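Local atomic coordinates of ribose-5-phosphate isomerase RpiB (Thermotoga maritima, PDB entry 1O1X), a protein that probably catalyses the reversible interconversion of ribose 5-phosphate and ribulose 5-phosphate. Residues A18-A23 with V52-Y57; G92-L97 with H110-I115; D102-A107 with V132-S137. All blocks are in the same frame, centred on the assembly; numbering follows the deposited sequence.

Contact 1 of 3, residues A18-A23 with V52-Y57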
loop_
_atom_site.group_PDB
_atom_site.type_symbol
_atom_site.label_atom_id
_atom_site.label_comp_id
_atom_site.label_asym_id
_atom_site.label_seq_id
_atom_site.Cartn_x
_atom_site.Cartn_y
_atom_site.Cartn_z
ATOM N N ALA A 18 -5.659 -17.030 14.429
ATOM C CA ALA A 18 -4.352 -17.560 14.760
ATOM C C ALA A 18 -3.249 -16.734 14.105
ATOM O O ALA A 18 -3.450 -16.080 13.087
ATOM C CB ALA A 18 -4.231 -19.018 14.358
ATOM N N SER A 19 -2.079 -16.802 14.710
ATOM C CA SER A 19 -0.874 -16.155 14.205
ATOM C C SER A 19 0.389 -16.922 14.593
ATOM O O SER A 19 0.384 -17.736 15.519
ATOM C CB SER A 19 -0.774 -14.751 14.762
ATOM O OG SER A 19 -0.338 -14.742 16.110
ATOM N N ASP A 20 1.491 -16.602 13.918
ATOM C CA ASP A 20 2.782 -16.999 14.441
ATOM C C ASP A 20 3.269 -15.939 15.422
ATOM O O ASP A 20 2.519 -15.028 15.805
ATOM C CB ASP A 20 3.760 -17.335 13.299
ATOM C CG ASP A 20 4.236 -16.121 12.519
ATOM O OD1 ASP A 20 3.717 -14.991 12.778
ATOM O OD2 ASP A 20 5.171 -16.237 11.657
ATOM N N HIS A 21 4.488 -16.093 15.910
ATOM C CA HIS A 21 5.065 -15.155 16.851
ATOM C C HIS A 21 5.270 -13.737 16.294
ATOM O O HIS A 21 5.187 -12.774 17.056
ATOM C CB HIS A 21 6.406 -15.708 17.357
ATOM C CG HIS A 21 7.386 -16.002 16.259
ATOM N ND1 HIS A 21 7.180 -16.985 15.309
ATOM C CD2 HIS A 21 8.568 -15.418 15.945
ATOM C CE1 HIS A 21 8.184 -16.982 14.453
ATOM N NE2 HIS A 21 9.054 -16.060 14.833
ATOM N N ALA A 22 5.617 -13.624 15.012
ATOM C CA ALA A 22 5.882 -12.319 14.378
ATOM C C ALA A 22 4.617 -11.413 14.340
ATOM O O ALA A 22 4.731 -10.201 14.440
ATOM C CB ALA A 22 6.378 -12.492 12.977
ATOM N N ALA A 23 3.441 -12.006 14.236
ATOM C CA ALA A 23 2.220 -11.223 14.187
ATOM C C ALA A 23 1.389 -11.374 15.457
ATOM O O ALA A 23 0.236 -10.982 15.443
ATOM C CB ALA A 23 1.389 -11.605 12.973
ATOM N N VAL A 52 7.576 -19.855 16.506
ATOM C CA VAL A 52 6.785 -21.006 16.049
ATOM C C VAL A 52 6.695 -20.968 14.520
ATOM O O VAL A 52 7.162 -20.009 13.873
ATOM C CB VAL A 52 5.337 -21.043 16.663
ATOM C CG1 VAL A 52 5.380 -21.178 18.203
ATOM C CG2 VAL A 52 4.518 -19.813 16.227
ATOM N N ASP A 53 6.094 -22.010 13.953
ATOM C CA ASP A 53 5.980 -22.139 12.499
ATOM C C ASP A 53 4.534 -21.874 12.003
ATOM O O ASP A 53 3.595 -22.611 12.331
ATOM C CB ASP A 53 6.453 -23.520 12.047
ATOM C CG ASP A 53 7.879 -23.827 12.470
ATOM O OD1 ASP A 53 8.720 -22.892 12.524
ATOM O OD2 ASP A 53 8.242 -24.998 12.751
ATOM N N TYR A 54 4.385 -20.869 11.152
ATOM C CA TYR A 54 3.060 -20.438 10.684
ATOM C C TYR A 54 2.132 -21.568 10.140
ATOM O O TYR A 54 0.921 -21.489 10.384
ATOM C CB TYR A 54 3.148 -19.237 9.675
ATOM C CG TYR A 54 3.961 -19.471 8.419
ATOM C CD1 TYR A 54 3.409 -20.081 7.286
ATOM C CD2 TYR A 54 5.282 -19.067 8.350
ATOM C CE1 TYR A 54 4.196 -20.330 6.139
ATOM C CE2 TYR A 54 6.077 -19.297 7.205
ATOM C CZ TYR A 54 5.522 -19.920 6.093
ATOM O OH TYR A 54 6.322 -20.127 4.976
ATOM N N PRO A 55 2.616 -22.551 9.368
ATOM C CA PRO A 55 1.674 -23.562 8.837
ATOM C C PRO A 55 0.919 -24.350 9.930
ATOM O O PRO A 55 -0.212 -24.760 9.691
ATOM C CB PRO A 55 2.570 -24.493 7.977
ATOM C CG PRO A 55 3.776 -23.624 7.641
ATOM C CD PRO A 55 4.006 -22.819 8.912
ATOM N N ASP A 56 1.531 -24.543 11.108
ATOM C CA ASP A 56 0.887 -25.232 12.215
ATOM C C ASP A 56 -0.397 -24.486 12.620
ATOM O O ASP A 56 -1.412 -25.111 12.951
ATOM C CB ASP A 56 1.835 -25.348 13.388
ATOM C CG ASP A 56 2.997 -26.313 13.123
ATOM O OD1 ASP A 56 2.736 -27.314 12.380
ATOM O OD2 ASP A 56 4.149 -26.176 13.668
ATOM N N TYR A 57 -0.355 -23.158 12.533
ATOM C CA TYR A 57 -1.476 -22.297 12.935
ATOM C C TYR A 57 -2.546 -22.106 11.843
ATOM O O TYR A 57 -3.753 -22.059 12.152
ATOM C CB TYR A 57 -0.934 -20.986 13.545
ATOM C CG TYR A 57 -0.236 -21.306 14.835
ATOM C CD1 TYR A 57 -0.960 -21.472 15.991
ATOM C CD2 TYR A 57 1.132 -21.591 14.861
ATOM C CE1 TYR A 57 -0.326 -21.848 17.193
ATOM C CE2 TYR A 57 1.766 -21.983 16.031
ATOM C CZ TYR A 57 1.034 -22.078 17.200
ATOM O OH TYR A 57 1.644 -22.477 18.368
HETATM O O HOH W 1 6.435 -18.782 11.579
#

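Contact 2 of 3, residues G92-L97 with H110-I115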
loop_
_atom_site.group_PDB
_atom_site.type_symbol
_atom_site.label_atom_id
_atom_site.label_comp_id
_atom_site.label_asym_id
_atom_site.label_seq_id
_atom_site.Cartn_x
_atom_site.Cartn_y
_atom_site.Cartn_z
ATOM N N GLY A 92 -11.835 -25.768 -0.482
ATOM C CA GLY A 92 -12.858 -25.130 0.315
ATOM C C GLY A 92 -12.403 -23.899 1.047
ATOM O O GLY A 92 -13.239 -23.217 1.626
ATOM N N ILE A 93 -11.094 -23.644 1.095
ATOM C CA ILE A 93 -10.557 -22.482 1.780
ATOM C C ILE A 93 -10.200 -21.431 0.771
ATOM O O ILE A 93 -9.540 -21.714 -0.229
ATOM C CB ILE A 93 -9.288 -22.863 2.622
ATOM C CG1 ILE A 93 -9.649 -23.899 3.689
ATOM C CG2 ILE A 93 -8.598 -21.600 3.194
ATOM C CD1 ILE A 93 -10.653 -23.421 4.773
ATOM N N ARG A 94 -10.659 -20.208 1.016
ATOM C CA ARG A 94 -10.307 -19.055 0.182
ATOM C C ARG A 94 -9.779 -17.975 1.133
ATOM O O ARG A 94 -10.524 -17.220 1.735
ATOM C CB ARG A 94 -11.513 -18.645 -0.641
ATOM C CG ARG A 94 -11.907 -19.687 -1.709
ATOM C CD ARG A 94 -13.132 -19.321 -2.546
ATOM N NE ARG A 94 -14.263 -19.166 -1.662
ATOM C CZ ARG A 94 -14.980 -20.148 -1.136
ATOM N NH1 ARG A 94 -14.774 -21.404 -1.452
ATOM N NH2 ARG A 94 -15.904 -19.849 -0.239
ATOM N N ALA A 95 -8.454 -17.996 1.319
ATOM C CA ALA A 95 -7.756 -17.122 2.224
ATOM C C ALA A 95 -7.166 -15.946 1.465
ATOM O O ALA A 95 -6.335 -16.123 0.535
ATOM C CB ALA A 95 -6.664 -17.900 2.957
ATOM N N ALA A 96 -7.560 -14.734 1.870
ATOM C CA ALA A 96 -7.248 -13.515 1.125
ATOM C C ALA A 96 -6.357 -12.573 1.940
ATOM O O ALA A 96 -6.777 -12.031 2.962
ATOM C CB ALA A 96 -8.534 -12.778 0.736
ATOM N N LEU A 97 -5.160 -12.341 1.432
ATOM C CA LEU A 97 -4.178 -11.409 1.996
ATOM C C LEU A 97 -4.608 -9.985 1.589
ATOM O O LEU A 97 -4.550 -9.615 0.400
ATOM C CB LEU A 97 -2.793 -11.765 1.449
ATOM C CG LEU A 97 -1.606 -10.891 1.844
ATOM C CD1 LEU A 97 -1.581 -10.635 3.308
ATOM C CD2 LEU A 97 -0.266 -11.474 1.356
ATOM N N HIS A 110 -16.147 -10.851 -4.617
ATOM C CA HIS A 110 -15.744 -11.641 -5.773
ATOM C C HIS A 110 -15.223 -13.032 -5.465
ATOM O O HIS A 110 -15.471 -13.963 -6.228
ATOM C CB HIS A 110 -14.712 -10.850 -6.592
ATOM C CG HIS A 110 -15.246 -9.579 -7.164
ATOM N ND1 HIS A 110 -14.531 -8.812 -8.058
ATOM C CD2 HIS A 110 -16.452 -8.972 -7.025
ATOM C CE1 HIS A 110 -15.266 -7.775 -8.425
ATOM N NE2 HIS A 110 -16.433 -7.847 -7.807
ATOM N N ASN A 111 -14.485 -13.197 -4.372
ATOM C CA ASN A 111 -13.848 -14.482 -4.090
ATOM C C ASN A 111 -14.549 -15.292 -2.991
ATOM O O ASN A 111 -14.087 -16.384 -2.662
ATOM C CB ASN A 111 -12.361 -14.304 -3.749
ATOM C CG ASN A 111 -11.605 -13.468 -4.774
ATOM O OD1 ASN A 111 -11.227 -13.947 -5.867
ATOM N ND2 ASN A 111 -11.372 -12.236 -4.435
ATOM N N ASN A 112 -15.630 -14.734 -2.419
ATOM C CA ASN A 112 -16.349 -15.336 -1.278
ATOM C C ASN A 112 -15.343 -15.845 -0.247
ATOM O O ASN A 112 -15.438 -16.957 0.261
ATOM C CB ASN A 112 -17.260 -16.499 -1.743
ATOM C CG ASN A 112 -18.293 -16.880 -0.708
ATOM O OD1 ASN A 112 -18.522 -16.108 0.235
ATOM N ND2 ASN A 112 -18.944 -18.054 -0.872
ATOM N N ALA A 113 -14.371 -15.007 0.089
ATOM C CA ALA A 113 -13.285 -15.422 0.943
ATOM C C ALA A 113 -13.806 -15.801 2.317
ATOM O O ALA A 113 -14.696 -15.138 2.879
ATOM C CB ALA A 113 -12.272 -14.344 1.025
ATOM N N ASN A 114 -13.240 -16.867 2.879
ATOM C CA ASN A 114 -13.646 -17.304 4.212
ATOM C C ASN A 114 -12.539 -17.173 5.255
ATOM O O ASN A 114 -12.780 -17.332 6.429
ATOM C CB ASN A 114 -14.300 -18.693 4.170
ATOM C CG ASN A 114 -13.453 -19.756 3.485
ATOM O OD1 ASN A 114 -12.250 -19.605 3.329
ATOM N ND2 ASN A 114 -14.089 -20.877 3.148
ATOM N N ILE A 115 -11.349 -16.801 4.811
ATOM C CA ILE A 115 -10.249 -16.445 5.698
ATOM C C ILE A 115 -9.611 -15.154 5.245
ATOM O O ILE A 115 -9.276 -14.986 4.076
ATOM C CB ILE A 115 -9.154 -17.567 5.815
ATOM C CG1 ILE A 115 -9.738 -18.857 6.400
ATOM C CG2 ILE A 115 -7.998 -17.086 6.664
ATOM C CD1 ILE A 115 -8.716 -19.938 6.660
#

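Contact 3 of 3, residues D102-A107 with V132-S137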
loop_
_atom_site.group_PDB
_atom_site.type_symbol
_atom_site.label_atom_id
_atom_site.label_comp_id
_atom_site.label_asym_id
_atom_site.label_seq_id
_atom_site.Cartn_x
_atom_site.Cartn_y
_atom_site.Cartn_z
ATOM N N ASP A 102 -10.550 -2.035 0.645
ATOM C CA ASP A 102 -11.079 -2.453 -0.656
ATOM C C ASP A 102 -10.651 -3.834 -1.078
ATOM O O ASP A 102 -11.402 -4.525 -1.783
ATOM C CB ASP A 102 -10.735 -1.481 -1.762
ATOM C CG ASP A 102 -11.468 -0.168 -1.607
ATOM O OD1 ASP A 102 -10.999 0.663 -0.789
ATOM O OD2 ASP A 102 -12.538 0.074 -2.210
HETATM N N MSE A 103 -9.471 -4.281 -0.654
HETATM C CA MSE A 103 -9.099 -5.640 -0.947
HETATM C C MSE A 103 -9.996 -6.655 -0.229
HETATM O O MSE A 103 -10.381 -7.673 -0.828
HETATM C CB MSE A 103 -7.616 -5.872 -0.648
HETATM C CG MSE A 103 -6.715 -5.128 -1.591
HETATM SE SE MSE A 103 -4.802 -5.596 -1.304
HETATM C CE MSE A 103 -4.779 -7.375 -2.092
ATOM N N ALA A 104 -10.319 -6.379 1.036
ATOM C CA ALA A 104 -11.215 -7.218 1.802
ATOM C C ALA A 104 -12.605 -7.178 1.196
ATOM O O ALA A 104 -13.283 -8.205 1.160
ATOM C CB ALA A 104 -11.282 -6.785 3.274
ATOM N N ARG A 105 -13.047 -6.002 0.753
ATOM C CA ARG A 105 -14.338 -5.888 0.094
ATOM C C ARG A 105 -14.396 -6.841 -1.125
ATOM O O ARG A 105 -15.316 -7.614 -1.266
ATOM C CB ARG A 105 -14.631 -4.435 -0.310
ATOM C CG ARG A 105 -15.873 -4.246 -1.192
ATOM C CD ARG A 105 -16.115 -2.808 -1.560
ATOM N NE ARG A 105 -15.038 -2.228 -2.387
ATOM C CZ ARG A 105 -14.878 -2.384 -3.723
ATOM N NH1 ARG A 105 -15.716 -3.137 -4.425
ATOM N NH2 ARG A 105 -13.867 -1.770 -4.358
ATOM N N LEU A 106 -13.405 -6.769 -2.002
ATOM C CA LEU A 106 -13.382 -7.598 -3.181
ATOM C C LEU A 106 -13.150 -9.080 -2.848
ATOM O O LEU A 106 -13.728 -9.940 -3.474
ATOM C CB LEU A 106 -12.364 -7.058 -4.208
ATOM C CG LEU A 106 -12.770 -5.744 -4.909
ATOM C CD1 LEU A 106 -11.674 -5.199 -5.739
ATOM C CD2 LEU A 106 -14.003 -5.937 -5.739
ATOM N N ALA A 107 -12.339 -9.376 -1.842
ATOM C CA ALA A 107 -12.134 -10.744 -1.405
ATOM C C ALA A 107 -13.489 -11.412 -1.088
ATOM O O ALA A 107 -13.700 -12.575 -1.423
ATOM C CB ALA A 107 -11.210 -10.802 -0.185
ATOM N N VAL A 132 -10.803 -5.679 8.764
ATOM C CA VAL A 132 -11.628 -6.694 9.432
ATOM C C VAL A 132 -13.120 -6.343 9.337
ATOM O O VAL A 132 -13.928 -7.201 8.997
ATOM C CB VAL A 132 -11.202 -6.883 10.910
ATOM C CG1 VAL A 132 -12.247 -7.687 11.702
ATOM C CG2 VAL A 132 -9.838 -7.547 11.011
ATOM N N ASP A 133 -13.483 -5.088 9.629
ATOM C CA ASP A 133 -14.872 -4.635 9.582
ATOM C C ASP A 133 -15.447 -4.806 8.164
ATOM O O ASP A 133 -16.579 -5.259 7.992
ATOM C CB ASP A 133 -14.995 -3.156 9.915
ATOM C CG ASP A 133 -14.805 -2.835 11.396
ATOM O OD1 ASP A 133 -14.760 -3.734 12.255
ATOM O OD2 ASP A 133 -14.710 -1.637 11.738
ATOM N N THR A 134 -14.659 -4.456 7.161
ATOM C CA THR A 134 -15.073 -4.622 5.761
ATOM C C THR A 134 -15.272 -6.103 5.384
ATOM O O THR A 134 -16.277 -6.490 4.766
ATOM C CB THR A 134 -14.012 -3.994 4.863
ATOM O OG1 THR A 134 -13.919 -2.605 5.182
ATOM C CG2 THR A 134 -14.412 -4.059 3.400
ATOM N N PHE A 135 -14.302 -6.934 5.791
ATOM C CA PHE A 135 -14.348 -8.359 5.542
ATOM C C PHE A 135 -15.611 -8.996 6.136
ATOM O O PHE A 135 -16.268 -9.791 5.487
ATOM C CB PHE A 135 -13.097 -9.044 6.118
ATOM C CG PHE A 135 -12.862 -10.427 5.584
ATOM C CD1 PHE A 135 -12.215 -10.610 4.356
ATOM C CD2 PHE A 135 -13.247 -11.547 6.305
ATOM C CE1 PHE A 135 -11.944 -11.894 3.883
ATOM C CE2 PHE A 135 -12.994 -12.836 5.799
ATOM C CZ PHE A 135 -12.354 -12.996 4.609
ATOM N N LEU A 136 -15.943 -8.631 7.372
ATOM C CA LEU A 136 -17.047 -9.247 8.068
ATOM C C LEU A 136 -18.390 -8.681 7.660
ATOM O O LEU A 136 -19.431 -9.254 7.979
ATOM C CB LEU A 136 -16.859 -9.096 9.583
ATOM C CG LEU A 136 -15.667 -9.826 10.178
ATOM C CD1 LEU A 136 -15.685 -9.724 11.729
ATOM C CD2 LEU A 136 -15.641 -11.229 9.756
ATOM N N SER A 137 -18.420 -7.560 6.967
ATOM C CA SER A 137 -19.691 -6.962 6.674
ATOM C C SER A 137 -20.029 -6.959 5.196
ATOM O O SER A 137 -21.050 -6.421 4.805
ATOM C CB SER A 137 -19.749 -5.559 7.312
ATOM O OG SER A 137 -18.820 -4.751 6.665
#

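Contact 1 of 3, residues A18-A23 with V52-Y57
Ala18 and Tyr57 begin the contact between the loop leaving strand 14-18 of a Rossmann-like parallel sheet and the first turn of helix 54-66. This end is closely packed: Ala18 CB sits 3.9 Å from Tyr57 CB, and the carbonyl of Ser19 points over one face of the Tyr57 ring, its O 3.7 Å from CG. Next to it, Val52 places CG2 between its own backbone N and carbonyl carbon, which brings that methyl to 3.8 Å from Asp20 CA and up to the backbone N of His21. Thr46 packs against Val52 and Tyr57 from outside the two segments.

The other side is polar and wetter. Asp20 and Tyr54 run side by side, the carboxylate near the edge of the ring and turned 73° from its plane. The imidazole of His21 lies beside the backbone of Val52, with ND1 3.1 Å from Val52 N, and Arg148 of a neighbouring subunit packs on it. Asp20 and His21 are predicted to bind ribulose 5-phosphate, so this half probably faces the substrate pocket. A single water bridges the gap, giving hydrogen bonds to Asp20 OD2 at 2.8 Å and to Val52 O, and accepting one from Tyr54 N.

Contact 2 of 3, residues G92-L97 with H110-I115
Ala95 and Ile115 pair as parallel neighbours in the central sheet, Ile115 N giving its hydrogen to Arg94 O and Ala96 N, at 2.8 Å, to Ile115 O, while Asn114 N adds a second bond to Arg94 O. On one face of the sheet Ala95 CB meets Ile115 CB at 3.8 Å, and Ile115 CD1 reaches on to Ile93 CG2. Ala96 and Ala113 bring their methyls together, and both touch Ala107 of helix 101-109.

Before the strand begins, Asn114 reads the backbone with both ends of its amide. Its CG lies between the backbone N and carbonyl carbon (chi1 54°), turning OD1 to Arg94 N, 2.9 Å away in a nearly straight bond of 172°, and ND2 to Gly92 O, also at 2.9 Å and in the amide plane. Arg94 bends at chi3 and comes side-on to Asn112 O: NE at 3.2 Å and NH2 at 3.0 Å approach from the same face of that carbonyl, whose oxygen lies near the guanidinium plane. A weak bond joins NE to Asn111 O. Were Arg94 replaced by an alanine, the carbonyl of Asn112 would probably lose both these donors, and the turn after helix 101-109 would be less firmly held. Because Asn111 is a predicted substrate ligand and His110 the predicted proton donor, this mesh of backbone-directed bonds is consistent with a second shell that positions the active-site loop.

Contact 3 of 3, residues D102-A107 with V132-S137
Thr134 and Arg105 make the nearest approach between segments 102-107 and 132-137 of two helices: the methyl CG2 of Thr134 lies 3.6 Å from Arg105 N and 3.7 Å from Arg105 CB. The Thr134 methyl is turned to the neighbouring helix because CG2 stands opposite the backbone N across the CA-CB bond, while OG1 bonds back to the carbonyl of Trp130 in its own helix. One step along, Ala104 CB fits against the backbone of Phe135, 3.9 Å from its N and 4.1 Å from its CB. The Phe135 ring presents its edge to two small residues a turn apart, Ala104 and Ala107, whose CB is 4.3 Å from CE1. The first shell is thus made of methyls, backbone and a ring edge, and it relies on van der Waals contact alone.

Small side chains allow the close spacing. The axes of the two short segments come within 8.0 Å and run nearly parallel, 16° apart. Farther out, the Phe135 ring meets Phe72 with the planes at about 70°, and Leu116 of strand 115-117 and Ala113 also pack on it, which seats the aromatic between the helix pair and the sheet. Arg105 leads its long chain away from helix 125-137. Bent at chi3, it forms a salt bridge within its own helix, from NH2 to Asp102 OD2 at 3.1 Å, on the lone pair of that oxygen that faces away from OD1. Its guanidinium also makes a cation-pi contact with Trp130 of another subunit.

Near-parallel helices packed side by side over a parallel sheet are typical of Rossmann-like alpha/beta/alpha sandwiches, the fold class to which RpiB belongs.

Contacts 2 and 3 adjoin, their centres 11 Å apart, and their segments alternate along the chain. Ala107 joins them: its carbonyl O lies 2.9 Å from Ala113 N, a probable hydrogen bond, and its CB is 3.5 Å from Ala96 CB. Helix 101-109 also leads directly into the loop that carries His110 and Asn111. Contact 1 stands apart on the opposite side of the chain's centre, with centres about 19 Å from contact 2 and about 22 Å from contact 3. The tetramer brings the two sides together, since Tyr54 of one subunit packs on Asn111 of another, consistent with predicted ligand-binding residues from two chains sharing a pocket.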